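Local atomic coordinates of hemin degrading factor (Pseudomonas aeruginosa, PDB entry 4MF9), a protein that binds heme, probably to pass it on within the bacterium, and appears able to degrade it. Residues L73-T83 against V152-D162; P113-W124 against A269-G277. All coordinates share one frame; numbering follows the deposited sequence.

Contact 1. Residues L73-T83 against V152-D162; sequences LGELGPIMALT and VHKVFLAEASD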
loop_
_atom_site.group_PDB
_atom_site.type_symbol
_atom_site.label_atom_id
_atom_site.label_comp_id
_atom_site.label_asym_id
_atom_site.label_seq_id
_atom_site.Cartn_x
_atom_site.Cartn_y
_atom_site.Cartn_z
ATOM N N LEU A 73 10.624 11.708 10.247
ATOM C CA LEU A 73 11.007 10.338 10.124
ATOM C C LEU A 73 12.321 10.215 9.417
ATOM O O LEU A 73 12.951 9.239 9.512
ATOM C CB LEU A 73 9.949 9.518 9.421
ATOM C CG LEU A 73 8.630 9.372 10.125
ATOM C CD1 LEU A 73 7.563 8.621 9.336
ATOM C CD2 LEU A 73 8.748 8.808 11.488
ATOM N N GLY A 74 12.665 11.237 8.664
ATOM C CA GLY A 74 13.954 11.268 7.993
ATOM C C GLY A 74 15.120 11.292 8.967
ATOM O O GLY A 74 16.251 10.968 8.605
ATOM N N GLU A 75 14.854 11.677 10.194
ATOM C CA GLU A 75 15.843 11.747 11.243
ATOM C C GLU A 75 16.341 10.343 11.610
ATOM O O GLU A 75 17.352 10.178 12.158
ATOM C CB GLU A 75 15.268 12.516 12.437
ATOM C CG GLU A 75 15.107 14.028 12.216
ATOM C CD GLU A 75 14.124 14.754 13.158
ATOM O OE1 GLU A 75 13.652 14.190 14.135
ATOM O OE2 GLU A 75 13.803 15.926 12.894
ATOM N N LEU A 76 15.543 9.348 11.282
ATOM C CA LEU A 76 15.789 7.977 11.712
ATOM C C LEU A 76 16.760 7.200 10.829
ATOM O O LEU A 76 17.099 6.063 11.147
ATOM C CB LEU A 76 14.466 7.216 11.803
ATOM C CG LEU A 76 13.456 7.848 12.760
ATOM C CD1 LEU A 76 12.093 7.204 12.611
ATOM C CD2 LEU A 76 13.941 7.740 14.198
ATOM N N GLY A 77 17.208 7.798 9.730
ATOM C CA GLY A 77 18.075 7.089 8.802
ATOM C C GLY A 77 17.329 5.997 8.062
ATOM O O GLY A 77 16.110 6.064 7.928
ATOM N N PRO A 78 18.056 4.992 7.565
ATOM C CA PRO A 78 17.414 3.897 6.831
ATOM C C PRO A 78 16.390 3.166 7.685
ATOM O O PRO A 78 16.714 2.688 8.778
ATOM C CB PRO A 78 18.585 2.962 6.497
ATOM C CG PRO A 78 19.771 3.863 6.459
ATOM C CD PRO A 78 19.526 4.885 7.539
ATOM N N ILE A 79 15.165 3.083 7.178
ATOM C CA ILE A 79 14.101 2.353 7.843
ATOM C C ILE A 79 13.518 1.310 6.909
ATOM O O ILE A 79 13.991 1.121 5.776
ATOM C CB ILE A 79 12.968 3.304 8.282
ATOM C CG1 ILE A 79 12.690 4.357 7.206
ATOM C CG2 ILE A 79 13.323 3.985 9.606
ATOM C CD1 ILE A 79 11.658 3.928 6.139
ATOM N N MET A 80 12.485 0.655 7.352
ATOM C CA MET A 80 11.677 -0.141 6.488
ATOM C C MET A 80 10.214 0.342 6.520
ATOM O O MET A 80 9.622 0.436 7.564
ATOM C CB MET A 80 11.759 -1.595 6.895
ATOM C CG MET A 80 11.034 -2.549 6.025
ATOM S SD MET A 80 9.344 -2.797 6.346
ATOM C CE MET A 80 9.292 -3.895 7.742
ATOM N N ALA A 81 9.690 0.636 5.354
ATOM C CA ALA A 81 8.321 1.113 5.217
ATOM C C ALA A 81 7.448 -0.070 4.855
ATOM O O ALA A 81 7.819 -0.882 3.991
ATOM C CB ALA A 81 8.233 2.204 4.141
ATOM N N LEU A 82 6.295 -0.179 5.506
ATOM C CA LEU A 82 5.388 -1.302 5.263
ATOM C C LEU A 82 4.010 -0.787 4.911
ATOM O O LEU A 82 3.352 -0.136 5.724
ATOM C CB LEU A 82 5.291 -2.218 6.489
ATOM C CG LEU A 82 4.793 -3.672 6.361
ATOM C CD1 LEU A 82 5.129 -4.430 7.660
ATOM C CD2 LEU A 82 3.305 -3.788 6.081
ATOM N N THR A 83 3.564 -1.091 3.695
ATOM C CA THR A 83 2.226 -0.711 3.258
ATOM C C THR A 83 1.570 -1.930 2.645
ATOM O O THR A 83 2.201 -2.631 1.870
ATOM C CB THR A 83 2.308 0.378 2.199
ATOM O OG1 THR A 83 2.963 1.516 2.766
ATOM C CG2 THR A 83 0.928 0.753 1.706
ATOM N N VAL A 152 -2.873 1.982 8.088
ATOM C CA VAL A 152 -2.643 2.762 6.881
ATOM C C VAL A 152 -1.242 2.486 6.341
ATOM O O VAL A 152 -1.063 2.160 5.158
ATOM C CB VAL A 152 -2.821 4.274 7.145
ATOM C CG1 VAL A 152 -2.240 5.063 6.016
ATOM C CG2 VAL A 152 -4.275 4.604 7.296
ATOM N N HIS A 153 -0.262 2.568 7.233
ATOM C CA HIS A 153 1.141 2.650 6.862
ATOM C C HIS A 153 1.966 2.472 8.132
ATOM O O HIS A 153 1.597 3.002 9.194
ATOM C CB HIS A 153 1.397 4.053 6.305
ATOM C CG HIS A 153 2.795 4.278 5.802
ATOM N ND1 HIS A 153 3.401 3.456 4.876
ATOM C CD2 HIS A 153 3.685 5.262 6.080
ATOM C CE1 HIS A 153 4.618 3.915 4.616
ATOM N NE2 HIS A 153 4.811 5.008 5.332
ATOM N N LYS A 154 3.089 1.767 8.034
ATOM C CA LYS A 154 3.968 1.604 9.203
ATOM C C LYS A 154 5.400 1.829 8.779
ATOM O O LYS A 154 5.774 1.481 7.654
ATOM C CB LYS A 154 3.856 0.192 9.795
ATOM C CG LYS A 154 2.503 -0.143 10.360
ATOM C CD LYS A 154 2.342 -1.647 10.537
ATOM C CE LYS A 154 1.043 -1.953 11.269
ATOM N NZ LYS A 154 0.759 -3.406 11.299
ATOM N N VAL A 155 6.210 2.397 9.670
ATOM C CA VAL A 155 7.640 2.474 9.415
ATOM C C VAL A 155 8.433 1.885 10.569
ATOM O O VAL A 155 8.237 2.242 11.737
ATOM C CB VAL A 155 8.130 3.885 8.916
ATOM C CG1 VAL A 155 6.956 4.803 8.551
ATOM C CG2 VAL A 155 9.069 4.537 9.857
ATOM N N PHE A 156 9.286 0.928 10.225
ATOM C CA PHE A 156 10.012 0.158 11.218
ATOM C C PHE A 156 11.467 0.575 11.256
ATOM O O PHE A 156 12.108 0.709 10.215
ATOM C CB PHE A 156 9.900 -1.335 10.897
ATOM C CG PHE A 156 8.599 -1.948 11.330
ATOM C CD1 PHE A 156 7.466 -1.841 10.530
ATOM C CD2 PHE A 156 8.505 -2.627 12.543
ATOM C CE1 PHE A 156 6.260 -2.399 10.934
ATOM C CE2 PHE A 156 7.307 -3.191 12.942
ATOM C CZ PHE A 156 6.181 -3.079 12.136
ATOM N N LEU A 157 11.993 0.794 12.457
ATOM C CA LEU A 157 13.431 0.976 12.592
ATOM C C LEU A 157 14.135 -0.357 12.307
ATOM O O LEU A 157 13.646 -1.424 12.678
ATOM C CB LEU A 157 13.797 1.529 13.970
ATOM C CG LEU A 157 13.815 3.049 14.125
ATOM C CD1 LEU A 157 12.405 3.650 14.154
ATOM C CD2 LEU A 157 14.599 3.420 15.376
ATOM N N ALA A 158 15.262 -0.318 11.664
ATOM C CA ALA A 158 15.980 -1.525 11.400
ATOM C C ALA A 158 17.430 -1.441 11.850
ATOM O O ALA A 158 17.775 -0.584 12.589
ATOM C CB ALA A 158 15.851 -1.914 9.964
ATOM N N GLU A 159 18.210 -2.337 11.351
ATOM C CA GLU A 159 19.557 -2.595 11.791
ATOM C C GLU A 159 20.353 -1.308 11.729
ATOM O O GLU A 159 21.157 -1.046 12.585
ATOM C CB GLU A 159 20.103 -3.545 10.745
ATOM C CG GLU A 159 19.451 -4.902 10.691
ATOM C CD GLU A 159 18.236 -5.062 9.782
ATOM O OE1 GLU A 159 17.580 -6.091 9.940
ATOM O OE2 GLU A 159 17.899 -4.213 8.937
ATOM N N ALA A 160 20.055 -0.486 10.733
ATOM C CA ALA A 160 20.839 0.663 10.281
ATOM C C ALA A 160 20.196 2.015 10.599
ATOM O O ALA A 160 20.651 3.053 10.107
ATOM C CB ALA A 160 21.118 0.553 8.791
ATOM N N SER A 161 19.133 2.006 11.401
ATOM C CA SER A 161 18.470 3.250 11.792
ATOM C C SER A 161 19.277 4.003 12.843
ATOM O O SER A 161 20.013 3.394 13.614
ATOM C CB SER A 161 17.070 2.968 12.339
ATOM O OG SER A 161 16.279 2.249 11.411
ATOM N N ASP A 162 19.077 5.307 12.923
ATOM C CA ASP A 162 19.739 6.103 13.950
ATOM C C ASP A 162 18.939 6.043 15.238
ATOM O O ASP A 162 18.125 6.855 15.538
ATOM C CB ASP A 162 19.953 7.547 13.528
ATOM C CG ASP A 162 20.589 8.381 14.621
ATOM O OD1 ASP A 162 21.082 7.804 15.566
ATOM O OD2 ASP A 162 20.573 9.586 14.548
#
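With CG of M80 trans to the backbone N (chi1 -176°) and bends at the next two torsions, the methionine chain brings its methyl CE beside F156, 3.9 Å from CD1 of that ring. The phenyl group runs alongside both M80 and L82, all three pointing the same way, and CD1 of L82 meets CE1 of F156 at 4.0 Å. The backbone evidence for this register is two reciprocal pairs of hydrogen bonds, M80 with F156 and L82 with K154; the F156 N to M80 O bond, at 2.7 Å, is nearly straight. A81 and V155 form the non-hydrogen-bonded pair between them, their side chains on the other face.

Each end has its own polar anchor. The trans chi1 of H153 (-177°) swings its imidazole toward T83, and ND1 donates to T83 OG1 at 2.9 Å, with the acceptor in the ring plane; the same hydroxyl is hydrogen-bonded to Q273 OE1. Farther along, S161 OG donates to P78 O at 2.7 Å and also accepts from A158 N, tying the type I turn A158-S161 to P78. D162 N donates to L76 O at 2.8 Å.

The two strands are antiparallel neighbours inside a larger sheet, which strand 88-93 continues beside 78-83 and strand 138-146 beside 152-157. Strand 271-277, of the other sheet, packs against the T83 and H153 side chains.

Contact 2. Residues P113-W124 against A269-G277; sequences PDIDLRLFLGGW and AHCIQIHTG. With HEM (protoporphyrin IX containing Fe), chain C.
This is an antiparallel strand pairing at the heme pocket, joining segments from the two HemS/ChuX family regions of the chain; the axes of strands 117-120 and 271-277 run at 179° and approach to 4.8 Å. R118 and I272 form its reciprocal hydrogen-bonded pair, with R118 N to I272 O at 2.8 Å, while I274 N donates to D116 O. At the other end H270 O accepts F120 N and W124 NE1 from opposite faces of its carbonyl plane, the indole N-H giving a 3.0 Å bond of 168°. Where the strands part, waters fill in: one links D114 O, D116 N and I274 O, and another joins F120 O, G123 N and H270 ND1.

On the L119 and C271 face, CD2 of L119 meets SG of C271 at 3.5 Å. On the R118 and I272 face, CD1 of I272 approaches the edge of the F120 ring, whose CZ is 3.2 Å from the heme vinyl atom CBC. A bend at chi2 (-60°) carries the R118 side chain over a face of the porphyrin, NE 3.0 Å from heme NC. I274 CD1 sits over one face of the guanidinium, 3.7 Å above its plane.

NH1 of R118 is held by a salt bridge to D116 OD1 (2.8 Å) and a bond to L117 O. These two acceptors and the isoleucine methyl probably restrict rotation of the guanidinium and fix it over the porphyrin.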
loop_
_atom_site.group_PDB
_atom_site.type_symbol
_atom_site.label_atom_id
_atom_site.label_comp_id
_atom_site.label_asym_id
_atom_site.label_seq_id
_atom_site.Cartn_x
_atom_site.Cartn_y
_atom_site.Cartn_z
ATOM N N PRO A 113 14.739 6.976 -4.864
ATOM C CA PRO A 113 14.856 5.708 -5.590
ATOM C C PRO A 113 14.493 4.501 -4.724
ATOM O O PRO A 113 14.415 3.384 -5.242
ATOM C CB PRO A 113 16.344 5.654 -5.964
ATOM C CG PRO A 113 16.853 7.058 -5.792
ATOM C CD PRO A 113 16.045 7.630 -4.685
ATOM N N ASP A 114 14.265 4.714 -3.429
ATOM C CA ASP A 114 13.952 3.590 -2.546
ATOM C C ASP A 114 12.584 3.728 -1.890
ATOM O O ASP A 114 11.632 3.052 -2.298
ATOM C CB ASP A 114 15.054 3.407 -1.501
ATOM C CG ASP A 114 16.388 3.070 -2.129
ATOM O OD1 ASP A 114 16.635 1.879 -2.402
ATOM O OD2 ASP A 114 17.181 4.002 -2.360
ATOM N N ILE A 115 12.476 4.590 -0.878
ATOM C CA ILE A 115 11.161 4.905 -0.335
ATOM C C ILE A 115 10.439 5.857 -1.296
ATOM O O ILE A 115 10.939 6.944 -1.610
ATOM C CB ILE A 115 11.234 5.519 1.092
ATOM C CG1 ILE A 115 12.063 4.631 2.032
ATOM C CG2 ILE A 115 9.829 5.745 1.638
ATOM C CD1 ILE A 115 11.517 3.234 2.198
ATOM N N ASP A 116 9.259 5.452 -1.758
ATOM C CA ASP A 116 8.541 6.179 -2.810
ATOM C C ASP A 116 7.072 5.989 -2.472
ATOM O O ASP A 116 6.535 4.890 -2.605
ATOM C CB ASP A 116 8.887 5.555 -4.171
ATOM C CG ASP A 116 8.418 6.384 -5.364
ATOM O OD1 ASP A 116 8.197 7.613 -5.229
ATOM O OD2 ASP A 116 8.301 5.789 -6.464
ATOM N N LEU A 117 6.433 7.046 -1.992
ATOM C CA LEU A 117 5.124 6.917 -1.375
ATOM C C LEU A 117 4.198 8.025 -1.847
ATOM O O LEU A 117 4.630 9.162 -2.060
ATOM C CB LEU A 117 5.256 7.004 0.162
ATOM C CG LEU A 117 5.971 5.884 0.918
ATOM C CD1 LEU A 117 6.309 6.303 2.362
ATOM C CD2 LEU A 117 5.104 4.651 0.959
ATOM N N ARG A 118 2.920 7.702 -1.990
ATOM C CA ARG A 118 1.906 8.731 -2.192
ATOM C C ARG A 118 0.951 8.613 -1.025
ATOM O O ARG A 118 0.315 7.565 -0.836
ATOM C CB ARG A 118 1.144 8.523 -3.502
ATOM C CG ARG A 118 2.029 8.327 -4.725
ATOM C CD ARG A 118 2.955 9.515 -4.981
ATOM N NE ARG A 118 3.851 9.265 -6.115
ATOM C CZ ARG A 118 5.149 8.980 -6.005
ATOM N NH1 ARG A 118 5.731 8.925 -4.805
ATOM N NH2 ARG A 118 5.878 8.759 -7.098
ATOM N N LEU A 119 0.851 9.684 -0.242
ATOM C CA LEU A 119 0.112 9.649 1.018
ATOM C C LEU A 119 -1.144 10.498 0.929
ATOM O O LEU A 119 -1.080 11.689 0.607
ATOM C CB LEU A 119 1.008 10.140 2.170
ATOM C CG LEU A 119 2.426 9.550 2.181
ATOM C CD1 LEU A 119 3.323 10.226 3.229
ATOM C CD2 LEU A 119 2.390 8.039 2.398
ATOM N N PHE A 120 -2.289 9.878 1.194
ATOM C CA PHE A 120 -3.572 10.583 1.172
ATOM C C PHE A 120 -4.056 10.765 2.604
ATOM O O PHE A 120 -4.776 9.925 3.156
ATOM C CB PHE A 120 -4.574 9.814 0.314
ATOM C CG PHE A 120 -4.042 9.490 -1.038
ATOM C CD1 PHE A 120 -4.025 10.452 -2.036
ATOM C CD2 PHE A 120 -3.518 8.235 -1.305
ATOM C CE1 PHE A 120 -3.513 10.161 -3.277
ATOM C CE2 PHE A 120 -3.003 7.941 -2.538
ATOM C CZ PHE A 120 -3.001 8.896 -3.527
ATOM N N LEU A 121 -3.633 11.887 3.179
ATOM C CA LEU A 121 -3.612 12.107 4.625
ATOM C C LEU A 121 -4.972 12.337 5.259
ATOM O O LEU A 121 -5.109 12.299 6.486
ATOM C CB LEU A 121 -2.711 13.299 4.939
ATOM C CG LEU A 121 -1.276 13.152 4.449
ATOM C CD1 LEU A 121 -0.477 14.395 4.797
ATOM C CD2 LEU A 121 -0.628 11.905 5.058
ATOM N N GLY A 122 -5.971 12.567 4.438
ATOM C CA GLY A 122 -7.278 12.886 4.904
ATOM C C GLY A 122 -7.944 11.863 5.745
ATOM O O GLY A 122 -8.658 12.192 6.619
ATOM N N GLY A 123 -7.743 10.602 5.424
ATOM C CA GLY A 123 -8.299 9.516 6.217
ATOM C C GLY A 123 -7.373 9.028 7.331
ATOM O O GLY A 123 -7.719 8.123 8.100
ATOM N N TRP A 124 -6.185 9.611 7.427
ATOM C CA TRP A 124 -5.253 9.208 8.478
ATOM C C TRP A 124 -5.779 9.698 9.824
ATOM O O TRP A 124 -6.032 10.886 9.994
ATOM C CB TRP A 124 -3.871 9.800 8.226
ATOM C CG TRP A 124 -3.151 9.207 7.053
ATOM C CD1 TRP A 124 -3.709 8.715 5.902
ATOM C CD2 TRP A 124 -1.733 9.027 6.924
ATOM N NE1 TRP A 124 -2.717 8.255 5.059
ATOM C CE2 TRP A 124 -1.499 8.431 5.665
ATOM C CE3 TRP A 124 -0.639 9.329 7.745
ATOM C CZ2 TRP A 124 -0.219 8.128 5.210
ATOM C CZ3 TRP A 124 0.637 9.019 7.291
ATOM C CH2 TRP A 124 0.834 8.427 6.031
ATOM N N ALA A 269 -6.698 2.575 0.529
ATOM C CA ALA A 269 -7.369 3.847 0.261
ATOM C C ALA A 269 -6.546 5.081 0.663
ATOM O O ALA A 269 -6.797 6.187 0.168
ATOM C CB ALA A 269 -8.719 3.869 0.956
ATOM N N HIS A 270 -5.562 4.902 1.538
ATOM C CA HIS A 270 -4.894 6.050 2.150
ATOM C C HIS A 270 -3.401 6.186 1.860
ATOM O O HIS A 270 -2.777 7.188 2.222
ATOM C CB HIS A 270 -5.105 6.006 3.669
ATOM C CG HIS A 270 -6.523 5.751 4.064
ATOM N ND1 HIS A 270 -7.496 6.722 3.994
ATOM C CD2 HIS A 270 -7.138 4.628 4.503
ATOM C CE1 HIS A 270 -8.653 6.210 4.384
ATOM N NE2 HIS A 270 -8.461 4.940 4.696
ATOM N N CYS A 271 -2.815 5.174 1.237
ATOM C CA CYS A 271 -1.376 5.160 1.059
ATOM C C CYS A 271 -1.025 4.254 -0.095
ATOM O O CYS A 271 -1.574 3.158 -0.225
ATOM C CB CYS A 271 -0.688 4.684 2.351
ATOM S SG CYS A 271 1.117 4.783 2.341
ATOM N N ILE A 272 -0.130 4.724 -0.955
ATOM C CA ILE A 272 0.403 3.879 -2.016
ATOM C C ILE A 272 1.917 3.868 -1.905
ATOM O O ILE A 272 2.539 4.921 -1.763
ATOM C CB ILE A 272 -0.037 4.359 -3.414
ATOM C CG1 ILE A 272 -1.566 4.323 -3.526
ATOM C CG2 ILE A 272 0.645 3.521 -4.489
ATOM C CD1 ILE A 272 -2.139 5.142 -4.691
ATOM N N GLN A 273 2.493 2.669 -1.957
ATOM C CA GLN A 273 3.933 2.472 -1.845
ATOM C C GLN A 273 4.447 1.816 -3.131
ATOM O O GLN A 273 3.812 0.918 -3.676
ATOM C CB GLN A 273 4.242 1.580 -0.639
ATOM C CG GLN A 273 5.718 1.338 -0.374
ATOM C CD GLN A 273 5.978 0.802 1.045
ATOM O OE1 GLN A 273 5.484 1.352 2.038
ATOM N NE2 GLN A 273 6.748 -0.269 1.135
ATOM N N ILE A 274 5.605 2.269 -3.601
ATOM C CA ILE A 274 6.095 1.903 -4.927
ATOM C C ILE A 274 7.527 1.392 -4.826
ATOM O O ILE A 274 8.343 1.945 -4.083
ATOM C CB ILE A 274 6.068 3.139 -5.875
ATOM C CG1 ILE A 274 4.699 3.813 -5.850
ATOM C CG2 ILE A 274 6.405 2.745 -7.301
ATOM C CD1 ILE A 274 4.715 5.283 -6.293
ATOM N N HIS A 275 7.820 0.317 -5.549
ATOM C CA HIS A 275 9.190 -0.136 -5.733
ATOM C C HIS A 275 9.565 0.083 -7.185
ATOM O O HIS A 275 8.814 -0.307 -8.070
ATOM C CB HIS A 275 9.315 -1.617 -5.432
ATOM C CG HIS A 275 10.557 -2.243 -6.001
ATOM N ND1 HIS A 275 11.807 -2.045 -5.453
ATOM C CD2 HIS A 275 10.739 -3.051 -7.073
ATOM C CE1 HIS A 275 12.704 -2.717 -6.154
ATOM N NE2 HIS A 275 12.084 -3.329 -7.150
ATOM N N THR A 276 10.716 0.707 -7.425
ATOM C CA THR A 276 11.251 0.836 -8.776
ATOM C C THR A 276 12.567 0.075 -8.859
ATOM O O THR A 276 13.445 0.251 -8.018
ATOM C CB THR A 276 11.482 2.305 -9.160
ATOM O OG1 THR A 276 10.245 3.027 -9.067
ATOM C CG2 THR A 276 12.012 2.410 -10.578
ATOM N N GLY A 277 12.692 -0.789 -9.858
ATOM C CA GLY A 277 13.918 -1.537 -10.049
ATOM C C GLY A 277 13.644 -2.986 -10.369
ATOM O O GLY A 277 12.491 -3.402 -10.483
HETATM C CHA HEM C . 1.873 6.271 -11.745
HETATM C CHB HEM C . 5.876 8.763 -11.309
HETATM C CHC HEM C . 3.588 11.824 -8.391
HETATM C CHD HEM C . 0.049 8.626 -7.984
HETATM C C1A HEM C . 3.140 6.741 -11.942
HETATM C C2A HEM C . 4.074 6.237 -12.892
HETATM C C3A HEM C . 5.169 6.950 -12.776
HETATM C C4A HEM C . 4.946 7.852 -11.736
HETATM C CMA HEM C . 6.425 6.751 -13.576
HETATM C CAA HEM C . 3.888 5.147 -13.886
HETATM C CBA HEM C . 4.291 5.455 -15.351
HETATM C CGA HEM C . 3.268 6.379 -15.904
HETATM O O1A HEM C . 3.588 7.372 -16.552
HETATM O O2A HEM C . 2.117 6.118 -15.682
HETATM C C1B HEM C . 5.525 9.815 -10.474
HETATM C C2B HEM C . 6.473 10.812 -10.203
HETATM C C3B HEM C . 5.880 11.703 -9.396
HETATM C C4B HEM C . 4.508 11.197 -9.171
HETATM C CMB HEM C . 7.866 10.878 -10.756
HETATM C CAB HEM C . 6.577 12.930 -8.906
HETATM C CBB HEM C . 6.342 13.537 -7.783
HETATM C C1C HEM C . 2.425 11.259 -8.023
HETATM C C2C HEM C . 1.476 11.851 -7.215
HETATM C C3C HEM C . 0.456 10.958 -7.089
HETATM C C4C HEM C . 0.783 9.785 -7.827
HETATM C CMC HEM C . 1.551 13.224 -6.619
HETATM C CAC HEM C . -0.744 11.170 -6.316
HETATM C CBC HEM C . -1.510 10.136 -6.129
HETATM C C1D HEM C . 0.238 7.700 -9.018
HETATM C C2D HEM C . -0.707 6.591 -9.352
HETATM C C3D HEM C . -0.184 5.968 -10.405
HETATM C C4D HEM C . 1.066 6.675 -10.704
HETATM C CMD HEM C . -2.012 6.196 -8.694
HETATM C CAD HEM C . -0.768 4.772 -11.110
HETATM C CBD HEM C . -1.416 5.236 -12.414
HETATM C CGD HEM C . -2.361 4.327 -13.139
HETATM O O1D HEM C . -2.128 4.169 -14.319
HETATM O O2D HEM C . -3.335 3.794 -12.630
HETATM N NA HEM C . 3.701 7.733 -11.230
HETATM N NB HEM C . 4.360 10.066 -9.858
HETATM N NC HEM C . 1.978 10.051 -8.367
HETATM N ND HEM C . 1.266 7.685 -9.852
HETATM FE FE HEM C . 2.693 8.844 -9.873
HETATM O O HOH W 1 11.769 2.253 -4.973
HETATM O O HOH W 2 14.809 2.896 -7.954
HETATM O O HOH W 3 8.762 2.734 -1.623
HETATM O O HOH W 4 9.877 3.738 -6.588
HETATM O O HOH W 5 -7.399 9.181 2.997
#

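How the contacts relate
Both contacts are antiparallel strand pairings and both are partly buried, but contact 2 lies closer to the middle of the chain, its centre about 7 Å from the chain centre against about 15 Å for contact 1. They belong to different antiparallel sheets, which meet where Q273 of 269-277 probably hydrogen-bonds to T83 and A81 of 73-83; V152 and H153 also pack on W124 and L117. Contact 1 pairs strands within one family region and is secured by backbone bonds, apolar side chains and the type I turn held to P78 through S161. Contact 2 bridges the two regions, adding ordered waters and an internal salt bridge beside the heme, whereas the T83 side chain remains about 12 Å from that group.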